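Local atomic coordinates of diaminopimelate decarboxylase (Aquifex aeolicus, PDB entry 2P3E), a protein that probably catalyses the pyridoxal phosphate-dependent decarboxylation of meso-diaminopimelate to L-lysine, the last step of lysine biosynthesis by the diaminopimelate pathway. Residues Ala380-Ser383 with Pro389-Ala392; Leu403-Lys406 with Asp411-Val414. All blocks are in the same frame, centred on the assembly; numbering follows the deposited sequence.

Interaction 1. Residues Ala380-Ser383 with Pro389-Ala392; sequences AMSS and PRAA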
ATOM      1  N   ALA B 380      -3.501   0.139   8.495  1.00  9.80           N
ATOM      2  CA  ALA B 380      -4.222  -0.853   7.697  1.00 10.95           C
ATOM      3  C   ALA B 380      -3.730  -0.923   6.230  1.00 11.50           C
ATOM      4  O   ALA B 380      -3.755  -1.995   5.616  1.00 11.03           O
ATOM      5  CB  ALA B 380      -5.745  -0.610   7.761  1.00 10.46           C
ATOM      6  N   MET B 381      -3.265   0.210   5.698  1.00 11.61           N
ATOM      7  CA  MET B 381      -2.783   0.282   4.307  1.00 13.01           C
ATOM      8  C   MET B 381      -1.252   0.372   4.209  1.00 12.45           C
ATOM      9  O   MET B 381      -0.710   0.565   3.128  1.00 12.78           O
ATOM     10  CB  MET B 381      -3.441   1.458   3.565  1.00 12.78           C
ATOM     11  CG  MET B 381      -4.975   1.421   3.616  1.00 15.64           C
ATOM     12  SD  MET B 381      -5.764   2.728   2.623  1.00 17.88           S
ATOM     13  CE  MET B 381      -5.822   1.955   1.031  1.00 18.81           C
ATOM     14  N   SER B 382      -0.573   0.209   5.347  1.00 11.59           N
ATOM     15  CA  SER B 382       0.886   0.251   5.424  1.00 11.37           C
ATOM     16  C   SER B 382       1.545  -0.967   4.746  1.00 11.01           C
ATOM     17  O   SER B 382       1.088  -2.131   4.894  1.00 11.10           O
ATOM     18  CB  SER B 382       1.312   0.360   6.900  1.00 10.48           C
ATOM     19  OG  SER B 382       2.712   0.469   7.035  1.00 12.83           O
ATOM     20  N   SER B 383       2.603  -0.691   3.978  1.00 10.63           N
ATOM     21  CA  SER B 383       3.277  -1.723   3.182  1.00 10.51           C
ATOM     22  C   SER B 383       4.758  -1.802   3.567  1.00 10.63           C
ATOM     23  O   SER B 383       5.208  -1.161   4.545  1.00 10.09           O
ATOM     24  CB  SER B 383       3.131  -1.418   1.680  1.00 10.27           C
ATOM     25  OG  SER B 383       3.952  -0.301   1.334  1.00 12.62           O
ATOM     26  N   PRO B 389      10.553  -1.708   7.255  1.00 13.31           N
ATOM     27  CA  PRO B 389       9.709  -2.346   8.267  1.00 13.21           C
ATOM     28  C   PRO B 389       8.655  -1.359   8.763  1.00 12.60           C
ATOM     29  O   PRO B 389       8.914  -0.142   8.843  1.00 11.46           O
ATOM     30  CB  PRO B 389      10.680  -2.675   9.404  1.00 13.28           C
ATOM     31  CG  PRO B 389      12.042  -2.690   8.772  1.00 14.81           C
ATOM     32  CD  PRO B 389      11.967  -1.649   7.662  1.00 13.56           C
ATOM     33  N   ARG B 390       7.479  -1.886   9.077  1.00 11.89           N
ATOM     34  CA  ARG B 390       6.378  -1.055   9.542  1.00 11.94           C
ATOM     35  C   ARG B 390       6.539  -0.644  11.008  1.00 12.22           C
ATOM     36  O   ARG B 390       7.337  -1.221  11.760  1.00 12.50           O
ATOM     37  CB  ARG B 390       5.025  -1.732   9.300  1.00 10.62           C
ATOM     38  CG  ARG B 390       4.730  -1.953   7.802  1.00 12.23           C
ATOM     39  CD  ARG B 390       3.382  -2.612   7.557  1.00 11.32           C
ATOM     40  NE  ARG B 390       3.355  -4.008   8.024  1.00 13.35           N
ATOM     41  CZ  ARG B 390       2.528  -4.939   7.557  1.00 14.42           C
ATOM     42  NH1 ARG B 390       1.651  -4.629   6.603  1.00 14.27           N
ATOM     43  NH2 ARG B 390       2.570  -6.182   8.040  1.00 12.04           N
ATOM     44  N   ALA B 391       5.780   0.380  11.379  1.00 12.20           N
ATOM     45  CA  ALA B 391       5.918   1.067  12.654  1.00 11.72           C
ATOM     46  C   ALA B 391       5.478   0.202  13.823  1.00 11.30           C
ATOM     47  O   ALA B 391       4.621  -0.679  13.664  1.00 10.63           O
ATOM     48  CB  ALA B 391       5.069   2.334  12.626  1.00 12.34           C
ATOM     49  N   ALA B 392       6.030   0.498  15.008  1.00 10.93           N
ATOM     50  CA  ALA B 392       5.463  -0.019  16.264  1.00 11.05           C
ATOM     51  C   ALA B 392       4.101   0.666  16.489  1.00 10.48           C
ATOM     52  O   ALA B 392       3.863   1.768  15.985  1.00  9.02           O
ATOM     53  CB  ALA B 392       6.397   0.262  17.445  1.00 10.90           C
TER
HETATM   54  O   HOH W   1       3.725   1.524   9.503  1.00 12.49           O

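Interaction 2. Residues Leu403-Lys406 with Asp411-Val414; sequences LIRK and DYIV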
ATOM      1  N   LEU B 403       2.468  -1.874  24.645  1.00 14.85           N
ATOM      2  CA  LEU B 403       2.934  -2.113  23.302  1.00 14.47           C
ATOM      3  C   LEU B 403       1.957  -3.085  22.642  1.00 14.36           C
ATOM      4  O   LEU B 403       1.772  -4.203  23.142  1.00 14.74           O
ATOM      5  CB  LEU B 403       4.379  -2.655  23.310  1.00 14.80           C
ATOM      6  CG  LEU B 403       5.077  -2.908  21.961  1.00 13.42           C
ATOM      7  CD1 LEU B 403       5.238  -1.574  21.194  1.00 14.19           C
ATOM      8  CD2 LEU B 403       6.444  -3.536  22.209  1.00 14.23           C
ATOM      9  N   ILE B 404       1.280  -2.646  21.576  1.00 12.85           N
ATOM     10  CA  ILE B 404       0.262  -3.505  20.933  1.00 11.90           C
ATOM     11  C   ILE B 404       0.681  -4.055  19.532  1.00 11.93           C
ATOM     12  O   ILE B 404       0.022  -4.946  18.975  1.00 12.05           O
ATOM     13  CB  ILE B 404      -1.156  -2.843  20.923  1.00 11.97           C
ATOM     14  CG1 ILE B 404      -1.130  -1.498  20.177  1.00 12.00           C
ATOM     15  CG2 ILE B 404      -1.677  -2.660  22.357  1.00 11.59           C
ATOM     16  CD1 ILE B 404      -2.496  -1.019  19.725  1.00 13.07           C
ATOM     17  N   ARG B 405       1.798  -3.556  19.013  1.00 11.54           N
ATOM     18  CA  ARG B 405       2.491  -4.181  17.878  1.00 12.14           C
ATOM     19  C   ARG B 405       3.966  -3.817  17.930  1.00 11.95           C
ATOM     20  O   ARG B 405       4.310  -2.640  17.932  1.00 12.04           O
ATOM     21  CB  ARG B 405       1.891  -3.750  16.527  1.00 11.75           C
ATOM     22  CG  ARG B 405       2.422  -4.609  15.360  1.00 10.82           C
ATOM     23  CD  ARG B 405       1.894  -4.168  13.993  1.00 11.23           C
ATOM     24  NE  ARG B 405       2.577  -4.928  12.934  1.00 10.74           N
ATOM     25  CZ  ARG B 405       2.079  -5.997  12.315  1.00  9.30           C
ATOM     26  NH1 ARG B 405       0.868  -6.455  12.607  1.00  9.67           N
ATOM     27  NH2 ARG B 405       2.787  -6.582  11.355  1.00 11.01           N
ATOM     28  N   LYS B 406       4.833  -4.827  17.986  1.00 12.62           N
ATOM     29  CA  LYS B 406       6.281  -4.588  17.954  1.00 13.59           C
ATOM     30  C   LYS B 406       6.648  -4.030  16.583  1.00 13.54           C
ATOM     31  O   LYS B 406       6.002  -4.360  15.574  1.00 12.51           O
ATOM     32  CB  LYS B 406       7.063  -5.881  18.182  1.00 14.58           C
ATOM     33  CG  LYS B 406       6.873  -6.516  19.596  1.00 17.22           C
ATOM     34  CD  LYS B 406       7.613  -7.892  19.676  1.00 18.68           C
ATOM     35  CE  LYS B 406       6.977  -8.947  18.743  1.00 21.97           C
ATOM     36  NZ  LYS B 406       7.389 -10.373  19.048  1.00 23.50           N
ATOM     37  N   ASP B 411      14.088  -9.075   8.633  1.00 12.69           N
ATOM     38  CA  ASP B 411      13.852 -10.494   8.559  1.00 13.35           C
ATOM     39  C   ASP B 411      12.358 -10.781   8.385  1.00 12.52           C
ATOM     40  O   ASP B 411      11.994 -11.672   7.630  1.00 12.16           O
ATOM     41  CB  ASP B 411      14.365 -11.209   9.813  1.00 13.72           C
ATOM     42  CG  ASP B 411      15.905 -11.422   9.810  1.00 18.69           C
ATOM     43  OD1 ASP B 411      16.567 -11.214   8.763  1.00 17.01           O
ATOM     44  OD2 ASP B 411      16.416 -11.819  10.881  1.00 20.92           O
ATOM     45  N   TYR B 412      11.513 -10.037   9.102  1.00 11.88           N
ATOM     46  CA  TYR B 412      10.043 -10.231   9.032  1.00 12.01           C
ATOM     47  C   TYR B 412       9.475 -10.038   7.623  1.00 11.90           C
ATOM     48  O   TYR B 412       8.632 -10.824   7.159  1.00 12.33           O
ATOM     49  CB  TYR B 412       9.339  -9.270  10.004  1.00 12.46           C
ATOM     50  CG  TYR B 412       7.816  -9.233   9.838  1.00 11.10           C
ATOM     51  CD1 TYR B 412       7.010 -10.178  10.474  1.00 12.22           C
ATOM     52  CD2 TYR B 412       7.208  -8.255   9.045  1.00 10.58           C
ATOM     53  CE1 TYR B 412       5.599 -10.156  10.337  1.00 13.91           C
ATOM     54  CE2 TYR B 412       5.809  -8.214   8.879  1.00 12.26           C
ATOM     55  CZ  TYR B 412       5.011  -9.153   9.530  1.00 13.55           C
ATOM     56  OH  TYR B 412       3.646  -9.121   9.382  1.00 12.62           O
ATOM     57  N   ILE B 413       9.937  -8.989   6.952  1.00 11.99           N
ATOM     58  CA  ILE B 413       9.515  -8.678   5.573  1.00 12.35           C
ATOM     59  C   ILE B 413       9.749  -9.874   4.631  1.00 12.19           C
ATOM     60  O   ILE B 413       8.867 -10.232   3.845  1.00 12.36           O
ATOM     61  CB  ILE B 413      10.208  -7.401   5.019  1.00 12.49           C
ATOM     62  CG1 ILE B 413       9.942  -6.187   5.932  1.00 13.32           C
ATOM     63  CG2 ILE B 413       9.739  -7.088   3.571  1.00 12.53           C
ATOM     64  CD1 ILE B 413      10.782  -4.941   5.571  1.00 12.83           C
ATOM     65  N   VAL B 414      10.937 -10.475   4.708  1.00 12.65           N
ATOM     66  CA  VAL B 414      11.301 -11.539   3.755  1.00 13.06           C
ATOM     67  C   VAL B 414      11.216 -12.966   4.324  1.00 13.26           C
ATOM     68  O   VAL B 414      11.621 -13.923   3.658  1.00 13.62           O
ATOM     69  CB  VAL B 414      12.703 -11.280   3.115  1.00 13.49           C
ATOM     70  CG1 VAL B 414      12.676  -9.965   2.308  1.00 13.50           C
ATOM     71  CG2 VAL B 414      13.781 -11.224   4.174  1.00 13.06           C
TER

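Interaction 1. Residues Ala380-Ser383 with Pro389-Ala392
Arg390 reaches from one limb of a loop to the other and donates from NH1 to the backbone O of Ser382, 3.1 Å away, in a buried bond with an N-H...O angle of 157°. The carbonyl oxygen lies at the edge of the guanidinium and almost exactly in its plane, whereas NH1 stands above the plane of the carbonyl. A bend in the arginine chain makes this possible: CG is anti to the carbonyl carbon, and the turn at chi3, -68°, swings the guanidinium round to the Ser382 carbonyl. The aliphatic part of the chain lies against the serine, OG of Ser382 being 3.2 Å from CD of Arg390, while Arg390 CG also approaches O of Ser383 at 3.4 Å. A chi1 of -177° turns Ser382 OG to this stretch of the arginine and to a water at 2.9 Å, from which it accepts; the same water takes the N-H of Ala391, 3.0 Å from that backbone N, and bridges the limbs a second time. Ser382 OG also hydrogen-bonds O of Asn314. The loop joins strands 368-371 and 392-397 in the C-terminal beta domain of this class-II decarboxylase fold, with Ser382 about 10 Å, side chain to side chain, from Tyr377, a probable substrate and cofactor ligand. A leucine in place of Arg390 has no N-H to offer; the Ser382 carbonyl would probably be left without this mate, and Glu408 with one fewer of its two arginines. Arg390 NE forms the salt bridge with Glu408, and NH1 is also hydrogen-bonded to ND1 of His384 of the second subunit.

Interaction 2. Residues Leu403-Lys406 with Asp411-Val414
The phenol oxygen of Tyr412 is approached from two chains: Arg405 NH2 donates to OH across a weak bond of 3.3 Å, bent to 129° at the hydrogen, and OH also hydrogen-bonds the backbone O of Tyr412 of the second subunit. The contact is narrow, for Arg405 brings only the end of its side chain. Its CG is anti to the backbone nitrogen, chi1 -169°, and the chain stays extended as far as NE, which carries the guanidinium well away from the strand. Tyr412 comes from the other direction, its CB pointing toward residues 403-406 and its ring ending in the hydroxyl that meets the arginine. The two side chains cross at about a right angle, with guanidinium and ring planes 81° apart, so the flat groups do not stack. Tyr412 OH sits at the edge of the guanidinium, in its plane; Arg405 NH2 is 3.9 Å from CZ of Tyr412, oblique to the ring. Arg405 stands at the end of strand 400-405, the second arm of an antiparallel hairpin with strand 392-397, and there a classic beta bulge sets two residues, Ile404 and Arg405, opposite the single Glu393. Tyr412 belongs to the short helix 410-414, where its backbone N is hydrogen-bonded by OD1 of Asn409. The stronger partner of Arg405 NH2 is Glu408, in a salt bridge from the connection between strand and helix. The Glu408 carboxylate is likely to offset the positive charge of the buried guanidinium, whose NH1 donates to O of Ile413 of the second subunit.

In the fold
Followed from the N terminus, the chain lays down strand 36-40 of the beta domain, passes through the pyridoxal-binding barrel and returns to the beta domain before either contact forms. Interaction 1 closes the turn of five residues between 383 and 389, within the long loop from strand 368-371 to strand 392-397. After the hairpin of strands 392-397 and 400-405, interaction 2 closes the short connection to helix 410-414. The two contacts follow in series, neither nested nor crossed, yet their centres lie about 9 Å apart. Their side chains meet: NH2 of Arg390 is 3.3 Å from NH2 of Arg405, and Glu408 forms a salt bridge with each arginine. Consecutive closures thereby join loop, hairpin and C-terminal helix where the second subunit touches both.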